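Local coordinates for SusD superfamily protein (Bacteroides thetaiotaomicron VPI-5482, PDB 3HDX), which probably binds polysaccharide at the outer membrane so that it can be taken up as a nutrient, at residues A85-E90 against T136-N141; T241-L246 against K337-Q342; H275-T280 against G352-S357. All blocks are in the same frame, centred on the assembly; numbering follows the deposited sequence. Where two conformers were deposited one is given.

In the fold
Contact 1 lies at the surface, where helix 76-91 meets the loop between helices 104-129 and 152-169; contacts 2 and 3 are buried about 32 to 36 Å from it, centre to centre. These two, 9 Å apart between centres, touch: their second segments, 337-342 and 352-357, run antiparallel and share backbone hydrogen bonds, while Glu277 of contact 3 reaches the backbone of Ile340 in contact 2. Chemistry follows place in all three. Contact 1 relies on serines, a glutamate and water at the edge of the fold, with Ser86 buried and Glu90 exposed; contact 2 satisfies a helix-end carbonyl with a lysine; contact 3 joins an aromatic ring to a buried hydrogen-bond chain, histidine to serine to glutamate.

Contact 1 (A85-E90 against T136-N141)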
ATOM      1  N   ALA A  85      -7.617   2.365  17.694  1.00 13.39           N
ATOM      2  CA  ALA A  85      -8.708   1.465  17.259  1.00 12.21           C
ATOM      3  C   ALA A  85      -9.262   0.654  18.439  1.00 12.38           C
ATOM      4  O   ALA A  85     -10.474   0.586  18.604  1.00 12.95           O
ATOM      5  CB  ALA A  85      -8.213   0.528  16.125  1.00 13.08           C
ATOM      6  N   SER A  86      -8.385   0.101  19.268  1.00 12.57           N
ATOM      7  CA  SER A  86      -8.827  -0.674  20.411  1.00 11.87           C
ATOM      8  C   SER A  86      -9.674   0.172  21.383  1.00 13.57           C
ATOM      9  O   SER A  86     -10.724  -0.289  21.862  1.00 13.31           O
ATOM     10  CB  SER A  86      -7.635  -1.239  21.165  1.00 13.07           C
ATOM     11  OG  SER A  86      -6.913  -2.129  20.324  1.00 15.64           O
ATOM     12  N   VAL A  87      -9.223   1.403  21.642  1.00 13.41           N
ATOM     13  CA  VAL A  87      -9.980   2.328  22.522  1.00 12.25           C
ATOM     14  C   VAL A  87     -11.351   2.633  21.910  1.00 11.95           C
ATOM     15  O   VAL A  87     -12.390   2.600  22.613  1.00 13.57           O
ATOM     16  CB  VAL A  87      -9.188   3.639  22.827  1.00 13.97           C
ATOM     17  CG1 VAL A  87     -10.088   4.642  23.586  1.00 16.42           C
ATOM     18  CG2 VAL A  87      -7.955   3.329  23.655  1.00 14.79           C
ATOM     19  N   PHE A  88     -11.379   2.912  20.600  1.00 11.59           N
ATOM     20  CA  PHE A  88     -12.631   3.211  19.928  1.00 13.16           C
ATOM     21  C   PHE A  88     -13.616   2.038  20.102  1.00 13.36           C
ATOM     22  O   PHE A  88     -14.783   2.237  20.456  1.00 15.08           O
ATOM     23  CB  PHE A  88     -12.396   3.515  18.434  1.00 12.84           C
ATOM     24  CG  PHE A  88     -13.626   3.995  17.714  1.00 11.29           C
ATOM     25  CD1 PHE A  88     -14.648   3.125  17.355  1.00 12.36           C
ATOM     26  CD2 PHE A  88     -13.783   5.355  17.421  1.00 11.04           C
ATOM     27  CE1 PHE A  88     -15.785   3.603  16.747  1.00 12.78           C
ATOM     28  CE2 PHE A  88     -14.895   5.810  16.807  1.00 13.09           C
ATOM     29  CZ  PHE A  88     -15.906   4.953  16.492  1.00 13.72           C
HETATM   30  N   MSE A  89     -13.147   0.809  19.897  1.00 13.65           N
HETATM   31  CA  MSE A  89     -14.037  -0.353  20.015  1.00 14.34           C
HETATM   32  C   MSE A  89     -14.540  -0.563  21.437  1.00 14.00           C
HETATM   33  O   MSE A  89     -15.650  -1.076  21.611  1.00 15.97           O
HETATM   34  CB  MSE A  89     -13.339  -1.607  19.513  1.00 14.98           C
HETATM   35  CG  MSE A  89     -12.978  -1.493  18.023  1.00 16.08           C
HETATM   36 SE   MSE A  89     -11.814  -2.859  17.374  0.75 14.55          SE
HETATM   37  CE  MSE A  89     -12.998  -4.297  17.381  1.00 18.81           C
ATOM     38  N   GLU A  90     -13.728  -0.181  22.434  1.00 14.08           N
ATOM     39  CA  GLU A  90     -14.116  -0.308  23.833  0.50 13.71           C
ATOM     40  C   GLU A  90     -15.122   0.751  24.263  1.00 14.92           C
ATOM     41  O   GLU A  90     -16.042   0.443  25.064  1.00 16.65           O
ATOM     42  CB  GLU A  90     -12.866  -0.222  24.744  0.50 13.32           C
ATOM     43  CG  GLU A  90     -11.936  -1.413  24.577  0.50 14.07           C
ATOM     44  CD  GLU A  90     -10.509  -1.200  25.073  0.50 15.41           C
ATOM     45  OE1 GLU A  90     -10.240  -0.147  25.742  0.50 15.36           O
ATOM     46  OE2 GLU A  90      -9.676  -2.139  24.828  0.50 14.42           O
ATOM     47  N   THR A 136      -4.064  -6.955  21.542  1.00 12.47           N
ATOM     48  CA  THR A 136      -5.479  -7.033  21.130  1.00 11.59           C
ATOM     49  C   THR A 136      -6.430  -6.199  22.015  1.00 11.56           C
ATOM     50  O   THR A 136      -7.669  -6.350  21.943  1.00 13.80           O
ATOM     51  CB  THR A 136      -5.914  -8.540  21.185  1.00 12.79           C
ATOM     52  OG1 THR A 136      -5.783  -8.993  22.540  1.00 14.55           O
ATOM     53  CG2 THR A 136      -5.039  -9.404  20.261  1.00 14.05           C
ATOM     54  N   TYR A 137      -5.834  -5.367  22.868  1.00 13.32           N
ATOM     55  CA  TYR A 137      -6.571  -4.572  23.855  1.00 13.29           C
ATOM     56  C   TYR A 137      -5.902  -3.220  24.043  1.00 13.31           C
ATOM     57  O   TYR A 137      -4.698  -3.080  23.753  1.00 13.36           O
ATOM     58  CB  TYR A 137      -6.602  -5.353  25.166  1.00 13.89           C
ATOM     59  CG  TYR A 137      -5.227  -5.723  25.714  1.00 14.47           C
ATOM     60  CD1 TYR A 137      -4.577  -6.874  25.286  1.00 14.24           C
ATOM     61  CD2 TYR A 137      -4.567  -4.893  26.645  1.00 14.93           C
ATOM     62  CE1 TYR A 137      -3.318  -7.183  25.722  1.00 13.36           C
ATOM     63  CE2 TYR A 137      -3.317  -5.229  27.122  1.00 15.03           C
ATOM     64  CZ  TYR A 137      -2.701  -6.368  26.678  1.00 14.54           C
ATOM     65  OH  TYR A 137      -1.468  -6.717  27.138  1.00 16.16           O
ATOM     66  N   SER A 138      -6.643  -2.251  24.581  1.00 15.39           N
ATOM     67  CA  SER A 138      -6.053  -0.925  24.761  1.00 17.18           C
ATOM     68  C   SER A 138      -5.129  -0.859  25.980  1.00 16.43           C
ATOM     69  O   SER A 138      -5.247  -1.648  26.937  1.00 16.38           O
ATOM     70  CB  SER A 138      -7.107   0.159  24.868  1.00 19.60           C
ATOM     71  OG  SER A 138      -7.796   0.055  26.081  1.00 22.25           O
ATOM     72  N   TYR A 139      -4.188   0.070  25.920  1.00 16.55           N
ATOM     73  CA  TYR A 139      -3.227   0.278  27.007  1.00 17.67           C
ATOM     74  C   TYR A 139      -2.943   1.768  27.104  1.00 19.11           C
ATOM     75  O   TYR A 139      -3.312   2.521  26.212  1.00 19.42           O
ATOM     76  CB  TYR A 139      -1.955  -0.538  26.800  1.00 17.33           C
ATOM     77  CG  TYR A 139      -1.269  -0.271  25.492  1.00 16.37           C
ATOM     78  CD1 TYR A 139      -1.641  -0.949  24.330  1.00 16.69           C
ATOM     79  CD2 TYR A 139      -0.279   0.695  25.399  1.00 15.46           C
ATOM     80  CE1 TYR A 139      -1.023  -0.676  23.107  1.00 18.06           C
ATOM     81  CE2 TYR A 139       0.354   0.991  24.179  1.00 17.47           C
ATOM     82  CZ  TYR A 139      -0.026   0.296  23.046  1.00 18.02           C
ATOM     83  OH  TYR A 139       0.599   0.594  21.869  1.00 19.87           O
ATOM     84  N   ASP A 140      -2.336   2.186  28.209  1.00 22.59           N
ATOM     85  CA  ASP A 140      -2.046   3.612  28.415  1.00 27.75           C
ATOM     86  C   ASP A 140      -0.891   4.099  27.578  1.00 29.18           C
ATOM     87  O   ASP A 140       0.133   3.415  27.465  1.00 28.02           O
ATOM     88  CB  ASP A 140      -1.700   3.891  29.890  1.00 30.50           C
ATOM     89  CG  ASP A 140      -2.888   3.718  30.825  1.00 33.92           C
ATOM     90  OD1 ASP A 140      -4.064   3.773  30.402  1.00 36.50           O
ATOM     91  OD2 ASP A 140      -2.634   3.577  32.038  1.00 37.51           O
ATOM     92  N   ASN A 141      -1.039   5.307  27.024  1.00 33.96           N
ATOM     93  CA  ASN A 141       0.079   5.999  26.340  1.00 37.67           C
ATOM     94  C   ASN A 141       1.228   6.146  27.326  1.00 37.32           C
ATOM     95  O   ASN A 141       0.999   6.358  28.528  1.00 38.42           O
ATOM     96  CB  ASN A 141      -0.328   7.389  25.870  1.00 40.49           C
ATOM     97  CG  ASN A 141      -1.170   7.348  24.628  1.00 42.80           C
ATOM     98  OD1 ASN A 141      -0.687   6.927  23.569  1.00 44.80           O
ATOM     99  ND2 ASN A 141      -2.423   7.808  24.729  1.00 43.86           N
TER
HETATM  100  O   HOH W   1      -4.235  -1.675  21.655  1.00 22.67           O
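Ser86 OG, whose side chain lies against the backbone of Tyr137 and Ser138, is gripped by three groups. It bonds to the carbonyl of Ile82 one helical turn earlier, takes a hydrogen bond from Arg118 of helix 104-129, and accepts one from a water 3.0 Å from Ser86 OG. That water also donates to Tyr137 O at 2.6 Å, so it bridges the helix hydroxyl to the loop backbone. The hydroxyl sits beside its own backbone N (chi1 -63°), which lets it reach back toward Ile82 while leaving CB to face the loop, 3.7 Å from Ser138 N. A small side chain suits this place, since helix and loop come close here: the CA atoms of Ser86 and Ser138 are 5.2 Å apart. Next along the helix, Val87 CG2 presses tightly on Ser138 CB at 3.5 Å. One turn on from Ser86, Glu90 extends its chain to the loop. In one of its two conformers, OE2 accepts from Ser138 N at 3.0 Å, on the syn side and 19° out of the carboxylate plane, while Ser138 OG donates to Glu90 OE1 at a very short 2.5 Å, a length to be treated as doubtful. The grip of this exposed, two-conformer glutamate is probably intermittent, whereas Ile82 and Arg118 fix the buried Ser86 hydroxyl, which in turn positions the water bridging to Tyr137 O.

Contact 2 (T241-L246 against K337-Q342)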
ATOM      1  N   THR A 241      -2.048   9.695 -13.977  1.00 13.65           N
ATOM      2  CA  THR A 241      -0.923  10.600 -13.797  1.00 13.65           C
ATOM      3  C   THR A 241      -1.272  12.084 -13.698  1.00 14.45           C
ATOM      4  O   THR A 241      -0.408  12.888 -13.328  1.00 13.51           O
ATOM      5  CB  THR A 241       0.077  10.388 -14.972  1.00 14.07           C
ATOM      6  OG1 THR A 241      -0.561  10.678 -16.232  1.00 14.36           O
ATOM      7  CG2 THR A 241       0.618   8.974 -14.971  1.00 13.88           C
ATOM      8  N   SER A 242      -2.524  12.441 -14.003  1.00 14.98           N
ATOM      9  CA  SER A 242      -2.958  13.825 -13.977  1.00 17.26           C
ATOM     10  C   SER A 242      -2.856  14.447 -12.599  1.00 17.34           C
ATOM     11  O   SER A 242      -3.045  13.790 -11.571  1.00 18.14           O
ATOM     12  CB  SER A 242      -4.446  13.911 -14.371  1.00 18.45           C
ATOM     13  OG  SER A 242      -4.925  15.228 -14.277  1.00 23.18           O
ATOM     14  N   GLU A 243      -2.698  15.769 -12.601  1.00 17.96           N
ATOM     15  CA  GLU A 243      -2.664  16.592 -11.394  0.50 18.14           C
ATOM     16  C   GLU A 243      -4.013  16.515 -10.633  1.00 17.85           C
ATOM     17  O   GLU A 243      -4.087  16.798  -9.442  1.00 20.19           O
ATOM     18  CB  GLU A 243      -2.337  18.050 -11.783  0.50 18.82           C
ATOM     19  CG  GLU A 243      -0.923  18.276 -12.356  0.50 20.01           C
ATOM     20  CD  GLU A 243      -0.691  18.035 -13.885  0.50 19.97           C
ATOM     21  OE1 GLU A 243      -1.548  17.410 -14.605  0.50 19.09           O
ATOM     22  OE2 GLU A 243       0.415  18.470 -14.330  0.50 19.68           O
ATOM     23  N   THR A 244      -5.092  16.161 -11.347  1.00 17.88           N
ATOM     24  CA  THR A 244      -6.446  15.988 -10.781  1.00 18.81           C
ATOM     25  C   THR A 244      -6.948  14.552 -10.991  1.00 17.56           C
ATOM     26  O   THR A 244      -8.150  14.280 -10.951  1.00 18.76           O
ATOM     27  CB  THR A 244      -7.442  17.024 -11.326  1.00 21.49           C
ATOM     28  OG1 THR A 244      -7.461  16.962 -12.752  1.00 22.04           O
ATOM     29  CG2 THR A 244      -7.027  18.426 -10.832  1.00 22.31           C
ATOM     30  N   GLY A 245      -6.000  13.625 -11.176  1.00 16.16           N
ATOM     31  CA  GLY A 245      -6.312  12.243 -11.389  1.00 16.34           C
ATOM     32  C   GLY A 245      -6.318  11.434 -10.109  1.00 14.45           C
ATOM     33  O   GLY A 245      -6.541  11.962  -9.004  1.00 14.52           O
ATOM     34  N   LEU A 246      -6.012  10.148 -10.250  1.00 13.77           N
ATOM     35  CA  LEU A 246      -6.160   9.172  -9.157  1.00 13.00           C
ATOM     36  C   LEU A 246      -5.523   9.553  -7.824  1.00 12.60           C
ATOM     37  O   LEU A 246      -6.069   9.241  -6.780  1.00 13.73           O
ATOM     38  CB  LEU A 246      -5.639   7.802  -9.601  1.00 13.17           C
ATOM     39  CG  LEU A 246      -5.986   6.619  -8.704  1.00 13.17           C
ATOM     40  CD1 LEU A 246      -7.497   6.313  -8.755  1.00 13.93           C
ATOM     41  CD2 LEU A 246      -5.143   5.368  -9.027  1.00 15.76           C
ATOM     42  N   LYS A 337       5.330  10.800 -12.517  1.00 13.00           N
ATOM     43  CA  LYS A 337       4.053  10.083 -12.505  1.00 13.36           C
ATOM     44  C   LYS A 337       3.058  10.683 -11.502  1.00 13.00           C
ATOM     45  O   LYS A 337       1.893  10.873 -11.817  1.00 14.37           O
ATOM     46  CB  LYS A 337       4.297   8.615 -12.169  1.00 13.29           C
ATOM     47  CG  LYS A 337       3.071   7.761 -12.066  1.00 12.69           C
ATOM     48  CD  LYS A 337       3.408   6.393 -11.546  1.00 11.71           C
ATOM     49  CE  LYS A 337       2.155   5.536 -11.364  1.00 12.49           C
ATOM     50  NZ  LYS A 337       2.450   4.076 -11.054  1.00 12.73           N
ATOM     51  N   ILE A 338       3.543  10.889 -10.282  1.00 12.71           N
ATOM     52  CA  ILE A 338       2.760  11.377  -9.145  1.00 13.77           C
ATOM     53  C   ILE A 338       3.208  12.825  -8.926  1.00 13.33           C
ATOM     54  O   ILE A 338       4.391  13.100  -8.618  1.00 13.95           O
ATOM     55  CB  ILE A 338       2.947  10.480  -7.888  1.00 14.60           C
ATOM     56  CG1 ILE A 338       2.657   9.008  -8.243  1.00 16.12           C
ATOM     57  CG2 ILE A 338       2.086  11.024  -6.742  1.00 14.68           C
ATOM     58  CD1 ILE A 338       2.646   8.030  -7.086  1.00 15.44           C
ATOM     59  N   LYS A 339       2.271  13.746  -9.099  1.00 13.41           N
ATOM     60  CA  LYS A 339       2.573  15.207  -9.128  1.00 14.27           C
ATOM     61  C   LYS A 339       1.370  16.078  -8.698  1.00 14.64           C
ATOM     62  O   LYS A 339       0.839  16.919  -9.451  1.00 16.29           O
ATOM     63  CB  LYS A 339       3.125  15.584 -10.517  1.00 14.46           C
ATOM     64  CG  LYS A 339       2.261  15.185 -11.686  1.00 15.04           C
ATOM     65  CD  LYS A 339       2.829  15.669 -13.033  1.00 15.92           C
ATOM     66  CE  LYS A 339       2.009  15.177 -14.183  1.00 16.49           C
ATOM     67  NZ  LYS A 339       2.040  13.685 -14.259  1.00 16.31           N
ATOM     68  N   ILE A 340       0.930  15.829  -7.470  1.00 15.03           N
ATOM     69  CA  ILE A 340      -0.226  16.520  -6.879  1.00 15.17           C
ATOM     70  C   ILE A 340       0.354  17.705  -6.081  1.00 17.01           C
ATOM     71  O   ILE A 340       0.686  17.610  -4.889  1.00 19.19           O
ATOM     72  CB  ILE A 340      -1.077  15.576  -6.023  1.00 15.52           C
ATOM     73  CG1 ILE A 340      -1.409  14.281  -6.775  1.00 15.98           C
ATOM     74  CG2 ILE A 340      -2.350  16.279  -5.618  1.00 16.73           C
ATOM     75  CD1 ILE A 340      -2.081  14.461  -8.172  1.00 16.94           C
ATOM     76  N   ILE A 341       0.529  18.825  -6.785  1.00 20.15           N
ATOM     77  CA  ILE A 341       1.248  19.997  -6.228  1.00 21.81           C
ATOM     78  C   ILE A 341       0.273  21.109  -5.826  1.00 24.98           C
ATOM     79  O   ILE A 341      -0.476  21.572  -6.676  1.00 26.11           O
ATOM     80  CB  ILE A 341       2.283  20.524  -7.253  1.00 22.28           C
ATOM     81  CG1 ILE A 341       3.249  19.419  -7.718  1.00 23.17           C
ATOM     82  CG2 ILE A 341       3.097  21.736  -6.651  1.00 22.78           C
ATOM     83  CD1 ILE A 341       4.118  19.802  -8.945  1.00 24.73           C
ATOM     84  N   GLN A 342       0.301  21.509  -4.547  1.00 28.00           N
ATOM     85  CA  GLN A 342      -0.534  22.619  -4.030  1.00 30.27           C
ATOM     86  C   GLN A 342      -0.010  23.963  -4.537  1.00 33.10           C
ATOM     87  O   GLN A 342       1.201  24.189  -4.482  1.00 36.10           O
ATOM     88  CB  GLN A 342      -0.527  22.637  -2.496  1.00 31.20           C
TER
HETATM   89  O   HOH W   2      -0.098  12.622 -10.403  1.00 15.23           O
HETATM   90  O   HOH W   3       0.333  13.608 -16.667  1.00 31.05           O
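The C-terminal end of helix 237-241 meets an extended loop here, and Lys339 supplies a donor to the carbonyl of the last helical residue, Thr241. Lys339 NZ lies 2.7 Å from Thr241 O, above the carbonyl plane rather than in it (38° out). Beyond CG the chain is extended until its last bond, where chi4 of -63° turns the ammonium group toward that oxygen. Lys339 NZ also bonds to Ser336 O and to a water that donates to Thr241 OG1, itself also hydrogen-bonded to Ile237 O, so a long, multi-donor side chain suits a site with several acceptors. A second water accepts from Lys339 N at 2.9 Å and can donate to Thr241 O, among competing acceptors. Past the helix the backbone folds into a type I beta turn, Ser242 to Gly245, tightened by an ST turn in which Ser242 OG accepts from Thr244 N at 3.1 Å. Ile340 CD1 lies 3.3 Å from Glu243 O in this turn. Glu243, present in two conformers, slants across CD and CE of Lys339, its OE2 3.7 Å from Lys339 CE, with no salt bridge. Thr241 CG2 rests 4.0 Å from Lys337 CG, while Lys337 NZ extends away to Glu427.

Contact 3 (H275-T280 against G352-S357); sequences HLEQLT and GVFGSS
His275, ahead of the short helix 276-280, turns the edge of its imidazole to Ser356: ND1 donates to Ser356 OG at 3.0 Å, with the oxygen 11° out of the ring plane. The CB and carbonyl oxygen of Phe354 lie over the imidazole face, CB in a CH-pi contact and O toward the rim. At Leu276 the backbone N donates to a water that donates to Ser356 OG. Ser356 OG thus receives from histidine and water and donates in turn to Glu277, where OE1 accepts through its syn lone pair at 2.6 Å. A small hydroxyl able to accept and donate at once suits this buried junction. The other carboxylate oxygen, OE2, accepts from Ile340 N, tying the helix to the antiparallel pair in which Ile340 bonds to Gly355 and Gln342 to Val353, leading into strand 358-361. Glu277 CB sits squarely over the Phe354 ring, 3.4 Å from its centroid and 9° off the normal; Gly352 C lies off toward the rim of the opposite face. The bend at chi2 (95°) folds the carboxylate back toward Ser356. Gln278 CG lies 3.8 Å from Phe354 CE2; its NE2 reaches Gly352 O through a water and OE1 accepts from Asn33.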
ATOM      1  N   HIS A 275       4.965  12.418   1.221  1.00 17.31           N
ATOM      2  CA  HIS A 275       4.522  12.343  -0.182  1.00 16.23           C
ATOM      3  C   HIS A 275       5.702  11.933  -1.051  1.00 15.82           C
ATOM      4  O   HIS A 275       6.821  12.432  -0.853  1.00 16.23           O
ATOM      5  CB  HIS A 275       4.069  13.738  -0.640  1.00 16.25           C
ATOM      6  CG  HIS A 275       2.882  14.243   0.109  1.00 15.82           C
ATOM      7  ND1 HIS A 275       1.583  13.901  -0.226  1.00 17.78           N
ATOM      8  CD2 HIS A 275       2.803  14.928   1.280  1.00 17.15           C
ATOM      9  CE1 HIS A 275       0.759  14.414   0.677  1.00 18.54           C
ATOM     10  NE2 HIS A 275       1.472  15.042   1.598  1.00 17.61           N
ATOM     11  N   LEU A 276       5.472  11.051  -2.023  1.00 13.94           N
ATOM     12  CA  LEU A 276       6.546  10.621  -2.916  1.00 13.81           C
ATOM     13  C   LEU A 276       7.229  11.806  -3.593  1.00 13.51           C
ATOM     14  O   LEU A 276       8.438  11.792  -3.810  1.00 14.28           O
ATOM     15  CB  LEU A 276       6.049   9.673  -4.023  1.00 14.09           C
ATOM     16  CG  LEU A 276       7.085   9.166  -5.036  1.00 14.21           C
ATOM     17  CD1 LEU A 276       8.182   8.331  -4.316  1.00 14.13           C
ATOM     18  CD2 LEU A 276       6.444   8.378  -6.177  1.00 15.50           C
ATOM     19  N   GLU A 277       6.423  12.788  -3.970  1.00 12.65           N
ATOM     20  CA  GLU A 277       6.930  14.013  -4.617  1.00 12.63           C
ATOM     21  C   GLU A 277       8.107  14.672  -3.889  1.00 12.54           C
ATOM     22  O   GLU A 277       8.943  15.294  -4.522  1.00 14.47           O
ATOM     23  CB  GLU A 277       5.827  15.068  -4.770  1.00 13.37           C
ATOM     24  CG  GLU A 277       4.675  14.715  -5.680  1.00 14.74           C
ATOM     25  CD  GLU A 277       3.474  14.118  -4.978  1.00 16.07           C
ATOM     26  OE1 GLU A 277       3.626  13.413  -3.967  1.00 15.87           O
ATOM     27  OE2 GLU A 277       2.357  14.351  -5.444  1.00 16.17           O
ATOM     28  N   GLN A 278       8.161  14.577  -2.564  1.00 14.58           N
ATOM     29  CA  GLN A 278       9.303  15.095  -1.803  1.00 14.85           C
ATOM     30  C   GLN A 278      10.629  14.467  -2.280  1.00 15.62           C
ATOM     31  O   GLN A 278      11.682  15.163  -2.361  1.00 17.70           O
ATOM     32  CB  GLN A 278       9.105  14.868  -0.307  1.00 16.95           C
ATOM     33  CG  GLN A 278       7.970  15.689   0.273  1.00 19.97           C
ATOM     34  CD  GLN A 278       7.502  15.280   1.680  1.00 22.66           C
ATOM     35  OE1 GLN A 278       7.828  14.197   2.176  1.00 24.64           O
ATOM     36  NE2 GLN A 278       6.684  16.159   2.323  1.00 23.54           N
ATOM     37  N   LEU A 279      10.565  13.174  -2.618  1.00 14.66           N
ATOM     38  CA  LEU A 279      11.704  12.436  -3.095  1.00 14.69           C
ATOM     39  C   LEU A 279      11.924  12.504  -4.601  1.00 14.45           C
ATOM     40  O   LEU A 279      13.059  12.428  -5.045  1.00 14.80           O
ATOM     41  CB  LEU A 279      11.579  10.945  -2.681  1.00 15.70           C
ATOM     42  CG  LEU A 279      11.583  10.642  -1.176  1.00 17.24           C
ATOM     43  CD1 LEU A 279      11.144   9.178  -0.917  1.00 18.70           C
ATOM     44  CD2 LEU A 279      12.939  10.959  -0.546  1.00 21.08           C
ATOM     45  N   THR A 280      10.860  12.661  -5.391  1.00 13.25           N
ATOM     46  CA  THR A 280      10.977  12.559  -6.848  1.00 13.69           C
ATOM     47  C   THR A 280      10.942  13.842  -7.638  1.00 13.94           C
ATOM     48  O   THR A 280      11.565  13.891  -8.692  1.00 14.18           O
ATOM     49  CB  THR A 280       9.857  11.635  -7.390  1.00 13.19           C
ATOM     50  OG1 THR A 280       8.580  12.149  -7.001  1.00 13.48           O
ATOM     51  CG2 THR A 280      10.081  10.160  -6.918  1.00 12.38           C
ATOM     52  N   GLY A 352       8.309  22.343  -1.794  1.00 38.42           N
ATOM     53  CA  GLY A 352       6.881  22.444  -2.142  1.00 36.86           C
ATOM     54  C   GLY A 352       5.939  21.764  -1.158  1.00 35.28           C
ATOM     55  O   GLY A 352       6.389  21.137  -0.183  1.00 35.80           O
ATOM     56  N   VAL A 353       4.635  21.931  -1.409  1.00 32.33           N
ATOM     57  CA  VAL A 353       3.550  21.338  -0.604  1.00 29.72           C
ATOM     58  C   VAL A 353       2.767  20.453  -1.566  1.00 25.53           C
ATOM     59  O   VAL A 353       2.369  20.880  -2.659  1.00 24.31           O
ATOM     60  CB  VAL A 353       2.647  22.413   0.060  1.00 31.24           C
ATOM     61  CG1 VAL A 353       1.479  21.788   0.824  1.00 31.74           C
ATOM     62  CG2 VAL A 353       3.493  23.266   1.021  1.00 32.38           C
ATOM     63  N   PHE A 354       2.563  19.205  -1.157  1.00 21.28           N
ATOM     64  CA  PHE A 354       1.936  18.205  -1.994  1.00 19.61           C
ATOM     65  C   PHE A 354       0.655  17.672  -1.374  1.00 19.53           C
ATOM     66  O   PHE A 354       0.516  17.670  -0.159  1.00 21.39           O
ATOM     67  CB  PHE A 354       2.927  17.066  -2.212  1.00 18.64           C
ATOM     68  CG  PHE A 354       4.237  17.537  -2.728  1.00 18.33           C
ATOM     69  CD1 PHE A 354       4.306  18.088  -4.008  1.00 18.02           C
ATOM     70  CD2 PHE A 354       5.399  17.519  -1.920  1.00 18.89           C
ATOM     71  CE1 PHE A 354       5.525  18.592  -4.501  1.00 18.58           C
ATOM     72  CE2 PHE A 354       6.607  17.998  -2.413  1.00 18.47           C
ATOM     73  CZ  PHE A 354       6.679  18.547  -3.700  1.00 17.94           C
ATOM     74  N   GLY A 355      -0.260  17.218  -2.226  1.00 17.80           N
ATOM     75  CA  GLY A 355      -1.566  16.701  -1.807  1.00 17.97           C
ATOM     76  C   GLY A 355      -1.862  15.267  -2.206  1.00 16.69           C
ATOM     77  O   GLY A 355      -2.996  14.837  -2.091  1.00 16.90           O
ATOM     78  N   SER A 356      -0.863  14.536  -2.703  1.00 16.82           N
ATOM     79  CA  SER A 356      -1.083  13.190  -3.193  1.00 15.79           C
ATOM     80  C   SER A 356      -1.530  12.195  -2.133  1.00 15.40           C
ATOM     81  O   SER A 356      -0.974  12.151  -1.028  1.00 16.90           O
ATOM     82  CB  SER A 356       0.190  12.635  -3.829  1.00 15.73           C
ATOM     83  OG  SER A 356       1.309  12.816  -3.000  1.00 16.45           O
ATOM     84  N   SER A 357      -2.521  11.398  -2.506  1.00 15.10           N
ATOM     85  CA  SER A 357      -2.996  10.312  -1.666  1.00 15.15           C
ATOM     86  C   SER A 357      -2.043   9.131  -1.781  1.00 13.40           C
ATOM     87  O   SER A 357      -1.427   8.901  -2.837  1.00 13.49           O
ATOM     88  CB  SER A 357      -4.360   9.787  -2.133  1.00 16.84           C
ATOM     89  OG  SER A 357      -5.402  10.726  -2.034  1.00 18.52           O
TER
HETATM   90  O   HOH W   4       2.564  10.512  -2.305  1.00 17.95           O
HETATM   91  O   HOH W   5       6.871  18.935   1.308  1.00 45.57           O